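Local coordinates for LPXTG cell wall surface protein (Streptococcus gordonii, PDB 4IGB), which is probably a streptococcal adhesin displayed on the cell wall by its LPXTG signal, this piece comprising its N1 and N2 domains, at residues N194-F199 with S229-Q234; A189-N194 with S263-S268; V299-T304 with I397-T402. One frame throughout, in Å; residues are numbered along the deposited sequence.

Contact 1 of 3, residues N194-F199 with S229-Q234; sequences NLKETF and SWIATQ. With NA (sodium ion), chain V.
Strands 198-202 and 227-231 are antiparallel neighbours in the large sheet of the N-terminal domain, and Phe199 and Trp230 form a hydrogen-bonded pair between them. Trp230 N gives a nearly straight bond of 2.7 Å to Phe199 O, and Phe199 N returns one to Trp230 O at 3.0 Å. The next pair, Thr198 with Ile231, is non-hydrogen-bonded, and the ladder is prolonged past the strand end by the hydrogen bond from Ala232 N to Glu197 O, 3.0 Å. On one face of this sheet the two aromatic side chains run side by side, with Trp230 CE3 at the edge of the Phe199 ring, 3.8 Å from Phe199 CD1. Large flat groups suit this buried face, and the indole does not forgo its polar atom there, since NE1 bonds to Gln221. The other, more exposed face takes the beta-branched Thr198 and Ile231; Thr198 CG2 reaches Ser229 CB, and the flanking Lys196 crosses Ile231, its CB 3.7 Å from Ile231 CG2. Thr198 OG1 turns back to Lys196 O, 2.8 Å away and well above the carbonyl plane. Glu197 reaches out in an extended chain, CG anti to the backbone N (chi1 -176°), which carries OE2 to the sodium ion at 2.8 Å. Tyr261 also bonds to OE2, and the backbone N atoms of Asp188 and Ala189 hold OE1, fixing the carboxylate's rotation.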
ATOM      1  N   ASN D 194     -13.130 -28.522  -0.272  1.00 34.42           N
ATOM      2  CA  ASN D 194     -13.798 -27.255  -0.539  1.00 32.75           C
ATOM      3  C   ASN D 194     -13.418 -26.112   0.400  1.00 38.07           C
ATOM      4  O   ASN D 194     -14.204 -25.191   0.611  1.00 34.91           O
ATOM      5  CB  ASN D 194     -15.315 -27.434  -0.585  1.00 41.14           C
ATOM      6  CG  ASN D 194     -15.989 -26.425  -1.502  1.00 46.18           C
ATOM      7  OD1 ASN D 194     -16.894 -25.700  -1.093  1.00 47.62           O
ATOM      8  ND2 ASN D 194     -15.535 -26.369  -2.745  1.00 42.93           N
ATOM      9  N   LEU D 195     -12.216 -26.176   0.967  1.00 33.06           N
ATOM     10  CA  LEU D 195     -11.656 -25.015   1.646  1.00 27.08           C
ATOM     11  C   LEU D 195     -11.248 -24.054   0.543  1.00 25.10           C
ATOM     12  O   LEU D 195     -10.764 -24.489  -0.492  1.00 28.06           O
ATOM     13  CB  LEU D 195     -10.431 -25.399   2.482  1.00 30.84           C
ATOM     14  CG  LEU D 195     -10.611 -26.162   3.798  1.00 38.48           C
ATOM     15  CD1 LEU D 195      -9.276 -26.249   4.536  1.00 27.53           C
ATOM     16  CD2 LEU D 195     -11.665 -25.493   4.686  1.00 34.02           C
ATOM     17  N   LYS D 196     -11.441 -22.759   0.763  1.00 23.46           N
ATOM     18  CA  LYS D 196     -11.129 -21.762  -0.247  1.00 22.10           C
ATOM     19  C   LYS D 196     -10.135 -20.724   0.264  1.00 27.88           C
ATOM     20  O   LYS D 196     -10.338 -20.119   1.311  1.00 22.05           O
ATOM     21  CB  LYS D 196     -12.410 -21.068  -0.709  1.00 26.07           C
ATOM     22  CG  LYS D 196     -13.413 -22.016  -1.358  1.00 34.85           C
ATOM     23  CD  LYS D 196     -14.844 -21.545  -1.154  1.00 35.97           C
ATOM     24  CE  LYS D 196     -15.811 -22.406  -1.959  1.00 45.27           C
ATOM     25  NZ  LYS D 196     -17.231 -22.036  -1.710  1.00 47.20           N
ATOM     26  N   GLU D 197      -9.065 -20.520  -0.497  1.00 24.45           N
ATOM     27  CA  GLU D 197      -8.099 -19.476  -0.202  1.00 24.75           C
ATOM     28  C   GLU D 197      -8.808 -18.123  -0.128  1.00 30.21           C
ATOM     29  O   GLU D 197      -9.644 -17.793  -0.977  1.00 24.34           O
ATOM     30  CB  GLU D 197      -7.007 -19.457  -1.261  1.00 20.43           C
ATOM     31  CG  GLU D 197      -5.905 -18.471  -0.971  1.00 21.49           C
ATOM     32  CD  GLU D 197      -4.812 -18.507  -2.013  1.00 27.21           C
ATOM     33  OE1 GLU D 197      -5.035 -19.116  -3.083  1.00 24.30           O
ATOM     34  OE2 GLU D 197      -3.724 -17.930  -1.757  1.00 24.17           O
ATOM     35  N   THR D 198      -8.481 -17.344   0.895  1.00 26.38           N
ATOM     36  CA  THR D 198      -9.256 -16.154   1.195  1.00 16.60           C
ATOM     37  C   THR D 198      -8.375 -15.024   1.671  1.00 23.82           C
ATOM     38  O   THR D 198      -7.522 -15.219   2.523  1.00 24.80           O
ATOM     39  CB  THR D 198     -10.287 -16.457   2.289  1.00 28.54           C
ATOM     40  OG1 THR D 198     -11.139 -17.509   1.844  1.00 21.87           O
ATOM     41  CG2 THR D 198     -11.143 -15.230   2.619  1.00 18.12           C
ATOM     42  N   PHE D 199      -8.583 -13.838   1.107  1.00 27.13           N
ATOM     43  CA  PHE D 199      -7.911 -12.643   1.585  1.00 19.24           C
ATOM     44  C   PHE D 199      -8.961 -11.734   2.161  1.00 22.68           C
ATOM     45  O   PHE D 199     -10.046 -11.617   1.603  1.00 24.19           O
ATOM     46  CB  PHE D 199      -7.191 -11.919   0.450  1.00 22.29           C
ATOM     47  CG  PHE D 199      -6.581 -10.610   0.866  1.00 21.97           C
ATOM     48  CD1 PHE D 199      -7.281  -9.424   0.700  1.00 20.44           C
ATOM     49  CD2 PHE D 199      -5.309 -10.569   1.429  1.00 20.18           C
ATOM     50  CE1 PHE D 199      -6.726  -8.214   1.089  1.00 21.36           C
ATOM     51  CE2 PHE D 199      -4.740  -9.374   1.818  1.00 20.83           C
ATOM     52  CZ  PHE D 199      -5.448  -8.187   1.646  1.00 26.20           C
ATOM     53  N   SER D 229     -14.199 -10.034   2.658  1.00 17.95           N
ATOM     54  CA  SER D 229     -13.281 -11.057   2.179  1.00 15.05           C
ATOM     55  C   SER D 229     -13.367 -11.197   0.679  1.00 19.57           C
ATOM     56  O   SER D 229     -14.391 -10.891   0.075  1.00 22.80           O
ATOM     57  CB  SER D 229     -13.600 -12.418   2.809  1.00 16.61           C
ATOM     58  OG  SER D 229     -13.511 -12.350   4.225  1.00 22.50           O
ATOM     59  N   TRP D 230     -12.283 -11.676   0.087  1.00 16.37           N
ATOM     60  CA  TRP D 230     -12.287 -12.058  -1.305  1.00 16.75           C
ATOM     61  C   TRP D 230     -11.862 -13.510  -1.366  1.00 19.88           C
ATOM     62  O   TRP D 230     -10.812 -13.883  -0.858  1.00 26.45           O
ATOM     63  CB  TRP D 230     -11.372 -11.148  -2.119  1.00 18.97           C
ATOM     64  CG  TRP D 230     -11.866  -9.722  -2.123  1.00 18.50           C
ATOM     65  CD1 TRP D 230     -12.638  -9.121  -3.079  1.00 21.41           C
ATOM     66  CD2 TRP D 230     -11.632  -8.733  -1.115  1.00 17.75           C
ATOM     67  NE1 TRP D 230     -12.888  -7.811  -2.728  1.00 20.27           N
ATOM     68  CE2 TRP D 230     -12.283  -7.552  -1.528  1.00 16.80           C
ATOM     69  CE3 TRP D 230     -10.931  -8.732   0.099  1.00 23.76           C
ATOM     70  CZ2 TRP D 230     -12.258  -6.382  -0.769  1.00 22.18           C
ATOM     71  CZ3 TRP D 230     -10.900  -7.564   0.848  1.00 19.72           C
ATOM     72  CH2 TRP D 230     -11.552  -6.406   0.410  1.00 24.13           C
ATOM     73  N   ILE D 231     -12.709 -14.322  -1.979  1.00 21.93           N
ATOM     74  CA  ILE D 231     -12.648 -15.768  -1.857  1.00 21.23           C
ATOM     75  C   ILE D 231     -12.347 -16.351  -3.233  1.00 24.27           C
ATOM     76  O   ILE D 231     -12.940 -15.933  -4.226  1.00 22.14           O
ATOM     77  CB  ILE D 231     -14.014 -16.284  -1.357  1.00 19.92           C
ATOM     78  CG1 ILE D 231     -14.423 -15.528  -0.090  1.00 28.18           C
ATOM     79  CG2 ILE D 231     -14.006 -17.786  -1.123  1.00 23.23           C
ATOM     80  CD1 ILE D 231     -15.796 -15.902   0.426  1.00 28.87           C
ATOM     81  N   ALA D 232     -11.421 -17.302  -3.289  1.00 21.76           N
ATOM     82  CA  ALA D 232     -11.059 -17.975  -4.533  1.00 25.85           C
ATOM     83  C   ALA D 232     -12.277 -18.657  -5.136  1.00 21.16           C
ATOM     84  O   ALA D 232     -13.072 -19.244  -4.404  1.00 23.61           O
ATOM     85  CB  ALA D 232      -9.977 -19.020  -4.258  1.00 22.71           C
ATOM     86  N   THR D 233     -12.411 -18.603  -6.461  1.00 23.04           N
ATOM     87  CA  THR D 233     -13.424 -19.404  -7.160  1.00 25.18           C
ATOM     88  C   THR D 233     -12.840 -20.252  -8.298  1.00 30.67           C
ATOM     89  O   THR D 233     -13.469 -21.203  -8.763  1.00 33.28           O
ATOM     90  CB  THR D 233     -14.538 -18.535  -7.766  1.00 29.82           C
ATOM     91  OG1 THR D 233     -14.014 -17.778  -8.870  1.00 22.73           O
ATOM     92  CG2 THR D 233     -15.143 -17.608  -6.715  1.00 25.15           C
ATOM     93  N   GLN D 234     -11.652 -19.910  -8.770  1.00 26.87           N
ATOM     94  CA  GLN D 234     -11.076 -20.700  -9.849  1.00 32.07           C
ATOM     95  C   GLN D 234      -9.576 -20.542  -9.955  1.00 32.18           C
ATOM     96  O   GLN D 234      -9.020 -19.485  -9.644  1.00 27.51           O
ATOM     97  CB  GLN D 234     -11.750 -20.389 -11.195  1.00 31.47           C
ATOM     98  CG  GLN D 234     -11.362 -19.061 -11.823  1.00 37.80           C
ATOM     99  CD  GLN D 234     -12.056 -18.820 -13.167  1.00 47.05           C
ATOM    100  OE1 GLN D 234     -13.290 -18.775 -13.249  1.00 40.73           O
ATOM    101  NE2 GLN D 234     -11.264 -18.665 -14.223  1.00 44.19           N
TER
HETATM  102 NA    NA V 504      -2.167 -18.484  -4.019  0.91 49.53          NA

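Contact 2 of 3, residues A189-N194 with S263-S268. With NA (sodium ion), chain V.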
ATOM      1  N   ALA D 189      -6.817 -20.820  -4.776  1.00 25.55           N
ATOM      2  CA  ALA D 189      -6.731 -22.199  -4.310  1.00 23.37           C
ATOM      3  C   ALA D 189      -8.028 -22.680  -3.688  1.00 29.92           C
ATOM      4  O   ALA D 189      -8.604 -22.024  -2.820  1.00 27.39           O
ATOM      5  CB  ALA D 189      -5.581 -22.367  -3.332  1.00 25.39           C
ATOM      6  N   ILE D 190      -8.490 -23.835  -4.148  1.00 23.08           N
ATOM      7  CA  ILE D 190      -9.635 -24.488  -3.549  1.00 23.54           C
ATOM      8  C   ILE D 190      -9.264 -25.962  -3.440  1.00 32.05           C
ATOM      9  O   ILE D 190      -8.893 -26.579  -4.437  1.00 24.33           O
ATOM     10  CB  ILE D 190     -10.888 -24.318  -4.424  1.00 33.18           C
ATOM     11  CG1 ILE D 190     -11.168 -22.834  -4.664  1.00 29.95           C
ATOM     12  CG2 ILE D 190     -12.093 -24.992  -3.781  1.00 26.93           C
ATOM     13  CD1 ILE D 190     -12.442 -22.582  -5.443  1.00 33.05           C
ATOM     14  N   ASP D 191      -9.326 -26.524  -2.237  1.00 31.02           N
ATOM     15  CA  ASP D 191      -8.875 -27.906  -2.060  1.00 33.99           C
ATOM     16  C   ASP D 191     -10.019 -28.919  -2.091  1.00 35.47           C
ATOM     17  O   ASP D 191     -11.196 -28.549  -2.121  1.00 32.89           O
ATOM     18  CB  ASP D 191      -8.037 -28.064  -0.786  1.00 27.53           C
ATOM     19  CG  ASP D 191      -8.866 -27.959   0.486  1.00 32.22           C
ATOM     20  OD1 ASP D 191     -10.116 -28.059   0.429  1.00 29.88           O
ATOM     21  OD2 ASP D 191      -8.251 -27.777   1.555  1.00 29.06           O
ATOM     22  N   ALA D 192      -9.658 -30.199  -2.055  1.00 38.81           N
ATOM     23  CA  ALA D 192     -10.617 -31.284  -2.240  1.00 42.27           C
ATOM     24  C   ALA D 192     -11.763 -31.233  -1.238  1.00 36.95           C
ATOM     25  O   ALA D 192     -12.849 -31.749  -1.498  1.00 48.71           O
ATOM     26  CB  ALA D 192      -9.906 -32.642  -2.175  1.00 43.91           C
ATOM     27  N   ASN D 193     -11.521 -30.606  -0.097  1.00 34.84           N
ATOM     28  CA  ASN D 193     -12.533 -30.515   0.942  1.00 36.11           C
ATOM     29  C   ASN D 193     -13.280 -29.188   0.867  1.00 41.01           C
ATOM     30  O   ASN D 193     -13.972 -28.783   1.807  1.00 36.86           O
ATOM     31  CB  ASN D 193     -11.890 -30.721   2.312  1.00 39.90           C
ATOM     32  CG  ASN D 193     -11.084 -32.013   2.384  1.00 51.47           C
ATOM     33  OD1 ASN D 193      -9.931 -32.019   2.823  1.00 46.81           O
ATOM     34  ND2 ASN D 193     -11.686 -33.112   1.935  1.00 44.72           N
ATOM     35  N   ASN D 194     -13.130 -28.522  -0.272  1.00 34.42           N
ATOM     36  CA  ASN D 194     -13.798 -27.255  -0.539  1.00 32.75           C
ATOM     37  C   ASN D 194     -13.418 -26.112   0.400  1.00 38.07           C
ATOM     38  O   ASN D 194     -14.204 -25.191   0.611  1.00 34.91           O
ATOM     39  CB  ASN D 194     -15.315 -27.434  -0.585  1.00 41.14           C
ATOM     40  CG  ASN D 194     -15.989 -26.425  -1.502  1.00 46.18           C
ATOM     41  OD1 ASN D 194     -16.894 -25.700  -1.093  1.00 47.62           O
ATOM     42  ND2 ASN D 194     -15.535 -26.369  -2.745  1.00 42.93           N
ATOM     43  N   SER D 263      -5.884 -20.140   4.494  1.00 24.95           N
ATOM     44  CA  SER D 263      -5.397 -21.062   3.488  1.00 20.06           C
ATOM     45  C   SER D 263      -6.352 -22.231   3.295  1.00 23.90           C
ATOM     46  O   SER D 263      -7.411 -22.316   3.914  1.00 25.97           O
ATOM     47  CB  SER D 263      -4.038 -21.600   3.906  1.00 18.03           C
ATOM     48  OG  SER D 263      -4.182 -22.491   5.002  1.00 24.44           O
ATOM     49  N   THR D 264      -5.955 -23.135   2.419  1.00 28.26           N
ATOM     50  CA  THR D 264      -6.601 -24.422   2.307  1.00 27.11           C
ATOM     51  C   THR D 264      -5.699 -25.380   3.084  1.00 30.45           C
ATOM     52  O   THR D 264      -4.864 -24.939   3.876  1.00 19.83           O
ATOM     53  CB  THR D 264      -6.643 -24.851   0.854  1.00 18.95           C
ATOM     54  OG1 THR D 264      -5.302 -24.988   0.385  1.00 25.07           O
ATOM     55  CG2 THR D 264      -7.355 -23.801  -0.006  1.00 22.64           C
ATOM     56  N   GLU D 265      -5.846 -26.679   2.844  1.00 23.40           N
ATOM     57  CA  GLU D 265      -4.965 -27.664   3.456  1.00 26.80           C
ATOM     58  C   GLU D 265      -3.497 -27.458   3.026  1.00 26.71           C
ATOM     59  O   GLU D 265      -2.571 -27.901   3.707  1.00 25.20           O
ATOM     60  CB  GLU D 265      -5.432 -29.085   3.115  1.00 19.95           C
ATOM     61  CG  GLU D 265      -5.449 -29.393   1.620  1.00 28.79           C
ATOM     62  CD  GLU D 265      -5.772 -30.847   1.326  1.00 39.09           C
ATOM     63  OE1 GLU D 265      -6.130 -31.583   2.277  1.00 40.75           O
ATOM     64  OE2 GLU D 265      -5.665 -31.256   0.148  1.00 45.42           O
ATOM     65  N   THR D 266      -3.293 -26.776   1.904  1.00 20.46           N
ATOM     66  CA  THR D 266      -1.944 -26.494   1.421  1.00 21.77           C
ATOM     67  C   THR D 266      -1.908 -25.358   0.380  1.00 30.38           C
ATOM     68  O   THR D 266      -2.005 -25.600  -0.820  1.00 27.01           O
ATOM     69  CB  THR D 266      -1.276 -27.775   0.853  1.00 32.52           C
ATOM     70  OG1 THR D 266       0.020 -27.461   0.328  1.00 42.03           O
ATOM     71  CG2 THR D 266      -2.130 -28.403  -0.245  1.00 28.47           C
ATOM     72  N   CYS D 267      -1.779 -24.113   0.838  1.00 25.69           N
ATOM     73  CA  CYS D 267      -1.559 -23.003  -0.090  1.00 24.37           C
ATOM     74  C   CYS D 267      -0.972 -21.781   0.613  1.00 29.30           C
ATOM     75  O   CYS D 267      -0.930 -21.700   1.844  1.00 23.56           O
ATOM     76  CB  CYS D 267      -2.856 -22.625  -0.827  1.00 22.55           C
ATOM     77  SG  CYS D 267      -4.018 -21.641   0.150  1.00 25.05           S
ATOM     78  N   SER D 268      -0.522 -20.822  -0.181  1.00 21.89           N
ATOM     79  CA  SER D 268       0.050 -19.609   0.361  1.00 22.87           C
ATOM     80  C   SER D 268      -0.103 -18.507  -0.666  1.00 26.05           C
ATOM     81  O   SER D 268      -0.249 -18.780  -1.856  1.00 23.95           O
ATOM     82  CB  SER D 268       1.531 -19.816   0.670  1.00 20.79           C
ATOM     83  OG  SER D 268       2.270 -20.033  -0.522  1.00 24.02           O
TER
HETATM   84 NA    NA V 504      -2.167 -18.484  -4.019  0.91 49.53          NA
HETATM   85  O   HOH W   1      -7.586 -31.776   4.455  1.00 38.13           O
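Three backbone N-H groups grip the carboxylate of Asp191, using both oxygens. OD2 accepts the backbone N of Glu265 at 2.9 Å, through its anti lone pair and with an N-H...O angle of 162°. OD1 takes Leu195 N and, more weakly, Asn193 N at 3.0 Å. An acidic residue suits the place because one oxygen can join the two loops while the other secures the type I turn Asp191-Asn194, whose own backbone bond runs from Asn194 N to Asp191 O at 2.7 Å. A chi1 of 71° turns the carboxylate so that OD2 meets Glu265 N and lies by Thr264 CB; the carboxylate planes of Asp191 and Glu265 are 71° apart. Their like charges probably disfavour one another somewhat, though the amide bond should ease the cost at OD2. A water lies 2.6 Å from Glu265 OE1 and also within bonding range of Asn193 OD1, but has further acceptors near it and need not serve both at once. Thr264 uses both branches: CG2 packs on Ala189 O, while OG1 accepts Thr266 N at 3.1 Å to form an ST turn. Its backbone N bonds to Cys267 SG at 3.3 Å. The small side chain of Ala189 suits the close approach, its CB 3.7 Å from Cys267 CB. Loop 263-268 supplies Ser268 O to the sodium ion, Glu197 and Asp186 complete the site, and Ala189 N bonds Glu197 OE1: two irregular loops joined through turns and side-chain-to-backbone bonds beside a metal site.

Contact 3 of 3, residues V299-T304 with I397-T402; sequences VTYKAT and IDNTVT
Tyr301 and Asn399 carry most of this contact, the tyrosine ring reaching from one strand to the side chain of the other. Asn399 CB comes to 3.3 Å from Tyr301 CE1, and its OD1 lies over one face of the ring, 3.4 Å from Tyr301 CD1. Ring and amide planes are turned 38° from each other, so the amide leans on the ring without stacking flat. CG of Asn399 stands anti to the backbone N (chi1 -175°), which sends the amide across toward the ring. An asparagine is well placed here: its CB and amide can pack on the ring while ND2 keeps a partner in Gln325. The phenol oxygen, buried beside Ile397 CG2, is served by two waters: one, 2.7 Å from Tyr301 OH, donates to Ile397 O; the other, at 3.0 Å from Tyr301 OH, donates to Asp398 O. Further along, compact Ala303 meets Val401 CG2 through its CB at 4.0 Å. The axes of 299-304 and 397-399 approach to 10.7 Å, too far for backbone pairing. This is side-chain packing across the interior of the beta-rich N2 domain, between a strand flanked by 283-291 and 377-385 and another flanked by 321-326 and 415-419.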
ATOM      1  N   VAL D 299       5.038  39.584  -6.579  1.00 33.46           N
ATOM      2  CA  VAL D 299       5.663  38.270  -6.498  1.00 30.21           C
ATOM      3  C   VAL D 299       4.685  37.277  -7.110  1.00 27.68           C
ATOM      4  O   VAL D 299       3.618  37.020  -6.560  1.00 34.88           O
ATOM      5  CB  VAL D 299       5.931  37.855  -5.035  1.00 33.93           C
ATOM      6  CG1 VAL D 299       6.397  36.412  -4.966  1.00 30.87           C
ATOM      7  CG2 VAL D 299       6.933  38.807  -4.371  1.00 35.72           C
ATOM      8  N   THR D 300       5.031  36.725  -8.261  1.00 28.55           N
ATOM      9  CA  THR D 300       4.110  35.843  -8.954  1.00 24.09           C
ATOM     10  C   THR D 300       4.572  34.378  -8.906  1.00 33.99           C
ATOM     11  O   THR D 300       5.729  34.062  -9.211  1.00 31.88           O
ATOM     12  CB  THR D 300       3.909  36.306 -10.419  1.00 39.56           C
ATOM     13  OG1 THR D 300       3.491  37.684 -10.437  1.00 34.52           O
ATOM     14  CG2 THR D 300       2.875  35.432 -11.129  1.00 27.44           C
ATOM     15  N   TYR D 301       3.660  33.490  -8.520  1.00 27.77           N
ATOM     16  CA  TYR D 301       3.956  32.066  -8.448  1.00 23.09           C
ATOM     17  C   TYR D 301       3.264  31.302  -9.560  1.00 31.81           C
ATOM     18  O   TYR D 301       2.061  31.448  -9.773  1.00 30.19           O
ATOM     19  CB  TYR D 301       3.508  31.479  -7.116  1.00 26.53           C
ATOM     20  CG  TYR D 301       4.268  31.982  -5.923  1.00 27.20           C
ATOM     21  CD1 TYR D 301       5.518  31.466  -5.602  1.00 26.27           C
ATOM     22  CD2 TYR D 301       3.727  32.962  -5.098  1.00 34.55           C
ATOM     23  CE1 TYR D 301       6.214  31.915  -4.492  1.00 24.80           C
ATOM     24  CE2 TYR D 301       4.412  33.419  -3.984  1.00 27.78           C
ATOM     25  CZ  TYR D 301       5.655  32.897  -3.685  1.00 26.91           C
ATOM     26  OH  TYR D 301       6.336  33.360  -2.580  1.00 25.52           O
ATOM     27  N   LYS D 302       4.028  30.480 -10.266  1.00 25.57           N
ATOM     28  CA  LYS D 302       3.450  29.621 -11.283  1.00 25.43           C
ATOM     29  C   LYS D 302       3.638  28.192 -10.811  1.00 29.10           C
ATOM     30  O   LYS D 302       4.762  27.758 -10.550  1.00 33.26           O
ATOM     31  CB  LYS D 302       4.124  29.853 -12.635  1.00 26.17           C
ATOM     32  CG  LYS D 302       3.522  29.071 -13.792  1.00 27.10           C
ATOM     33  CD  LYS D 302       4.199  29.468 -15.097  1.00 35.26           C
ATOM     34  CE  LYS D 302       3.885  28.495 -16.218  1.00 48.24           C
ATOM     35  NZ  LYS D 302       4.497  28.942 -17.505  1.00 50.58           N
ATOM     36  N   ALA D 303       2.530  27.481 -10.663  1.00 24.89           N
ATOM     37  CA  ALA D 303       2.566  26.098 -10.215  1.00 28.82           C
ATOM     38  C   ALA D 303       1.977  25.224 -11.307  1.00 24.78           C
ATOM     39  O   ALA D 303       0.844  25.429 -11.727  1.00 34.63           O
ATOM     40  CB  ALA D 303       1.785  25.933  -8.916  1.00 21.27           C
ATOM     41  N   THR D 304       2.748  24.254 -11.769  1.00 19.94           N
ATOM     42  CA  THR D 304       2.281  23.376 -12.820  1.00 18.31           C
ATOM     43  C   THR D 304       1.970  21.994 -12.260  1.00 26.64           C
ATOM     44  O   THR D 304       2.865  21.278 -11.839  1.00 25.82           O
ATOM     45  CB  THR D 304       3.296  23.303 -13.965  1.00 25.33           C
ATOM     46  OG1 THR D 304       3.449  24.611 -14.525  1.00 30.53           O
ATOM     47  CG2 THR D 304       2.827  22.340 -15.053  1.00 31.31           C
ATOM     48  N   ILE D 397      11.915  34.586   1.131  1.00 38.24           N
ATOM     49  CA  ILE D 397      10.538  34.121   1.172  1.00 37.64           C
ATOM     50  C   ILE D 397      10.445  32.748   0.507  1.00 37.10           C
ATOM     51  O   ILE D 397      10.489  32.640  -0.721  1.00 37.27           O
ATOM     52  CB  ILE D 397       9.595  35.139   0.480  1.00 35.75           C
ATOM     53  CG1 ILE D 397       9.597  36.463   1.248  1.00 36.51           C
ATOM     54  CG2 ILE D 397       8.183  34.585   0.363  1.00 35.69           C
ATOM     55  CD1 ILE D 397       8.793  37.578   0.588  1.00 35.71           C
ATOM     56  N   ASP D 398      10.350  31.707   1.330  1.00 35.64           N
ATOM     57  CA  ASP D 398      10.142  30.344   0.849  1.00 36.82           C
ATOM     58  C   ASP D 398       8.715  30.158   0.339  1.00 44.51           C
ATOM     59  O   ASP D 398       7.797  30.887   0.733  1.00 36.38           O
ATOM     60  CB  ASP D 398      10.417  29.320   1.962  1.00 36.21           C
ATOM     61  CG  ASP D 398      11.896  28.976   2.095  1.00 50.77           C
ATOM     62  OD1 ASP D 398      12.726  29.743   1.571  1.00 48.27           O
ATOM     63  OD2 ASP D 398      12.230  27.939   2.719  1.00 53.90           O
ATOM     64  N   ASN D 399       8.525  29.182  -0.541  1.00 30.24           N
ATOM     65  CA  ASN D 399       7.182  28.797  -0.927  1.00 28.92           C
ATOM     66  C   ASN D 399       7.126  27.357  -1.394  1.00 31.34           C
ATOM     67  O   ASN D 399       8.135  26.789  -1.817  1.00 32.93           O
ATOM     68  CB  ASN D 399       6.608  29.728  -1.998  1.00 24.54           C
ATOM     69  CG  ASN D 399       5.157  29.401  -2.324  1.00 36.44           C
ATOM     70  OD1 ASN D 399       4.841  28.935  -3.420  1.00 28.21           O
ATOM     71  ND2 ASN D 399       4.271  29.617  -1.356  1.00 25.60           N
ATOM     72  N   THR D 400       5.935  26.779  -1.299  1.00 27.00           N
ATOM     73  CA  THR D 400       5.680  25.413  -1.728  1.00 31.72           C
ATOM     74  C   THR D 400       4.179  25.246  -1.907  1.00 30.12           C
ATOM     75  O   THR D 400       3.396  25.920  -1.235  1.00 34.41           O
ATOM     76  CB  THR D 400       6.172  24.408  -0.690  1.00 23.72           C
ATOM     77  OG1 THR D 400       7.592  24.516  -0.569  1.00 31.83           O
ATOM     78  CG2 THR D 400       5.825  22.984  -1.104  1.00 32.17           C
ATOM     79  N   VAL D 401       3.778  24.370  -2.821  1.00 23.79           N
ATOM     80  CA  VAL D 401       2.367  24.064  -3.004  1.00 19.31           C
ATOM     81  C   VAL D 401       2.185  22.570  -2.907  1.00 25.96           C
ATOM     82  O   VAL D 401       3.141  21.809  -3.049  1.00 22.92           O
ATOM     83  CB  VAL D 401       1.828  24.561  -4.355  1.00 23.46           C
ATOM     84  CG1 VAL D 401       1.863  26.080  -4.408  1.00 26.95           C
ATOM     85  CG2 VAL D 401       2.635  23.969  -5.501  1.00 22.42           C
ATOM     86  N   THR D 402       0.959  22.144  -2.646  1.00 20.06           N
ATOM     87  CA  THR D 402       0.698  20.735  -2.517  1.00 24.81           C
ATOM     88  C   THR D 402      -0.501  20.349  -3.356  1.00 29.03           C
ATOM     89  O   THR D 402      -1.529  21.029  -3.341  1.00 25.97           O
ATOM     90  CB  THR D 402       0.492  20.337  -1.060  1.00 24.81           C
ATOM     91  OG1 THR D 402       1.623  20.762  -0.297  1.00 37.45           O
ATOM     92  CG2 THR D 402       0.353  18.830  -0.936  1.00 25.79           C
TER
HETATM   93  O   HOH W   2       5.057  32.328  -0.104  1.00 34.21           O
HETATM   94  O   HOH W   3       8.980  33.078  -3.020  1.00 41.10           O

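Contacts 1 and 2 belong to the N-terminal domain and share Asn194; their centres are 9 Å apart and both reach the sodium ion, one through a carboxylate, the other through a backbone carbonyl. Contact 3 lies in the N2 domain, on the opposite side of the chain's centre, its centre about 50 Å from that of contact 1. Contacts 1 and 3 are mostly buried, contact 2 only partly. Their chemistry follows their place: a short backbone ladder joins adjacent strands in contact 1, side-chain-to-backbone bonds organise the loops of contact 2, and contact 3 relies on side chains and waters between strands that do not pair.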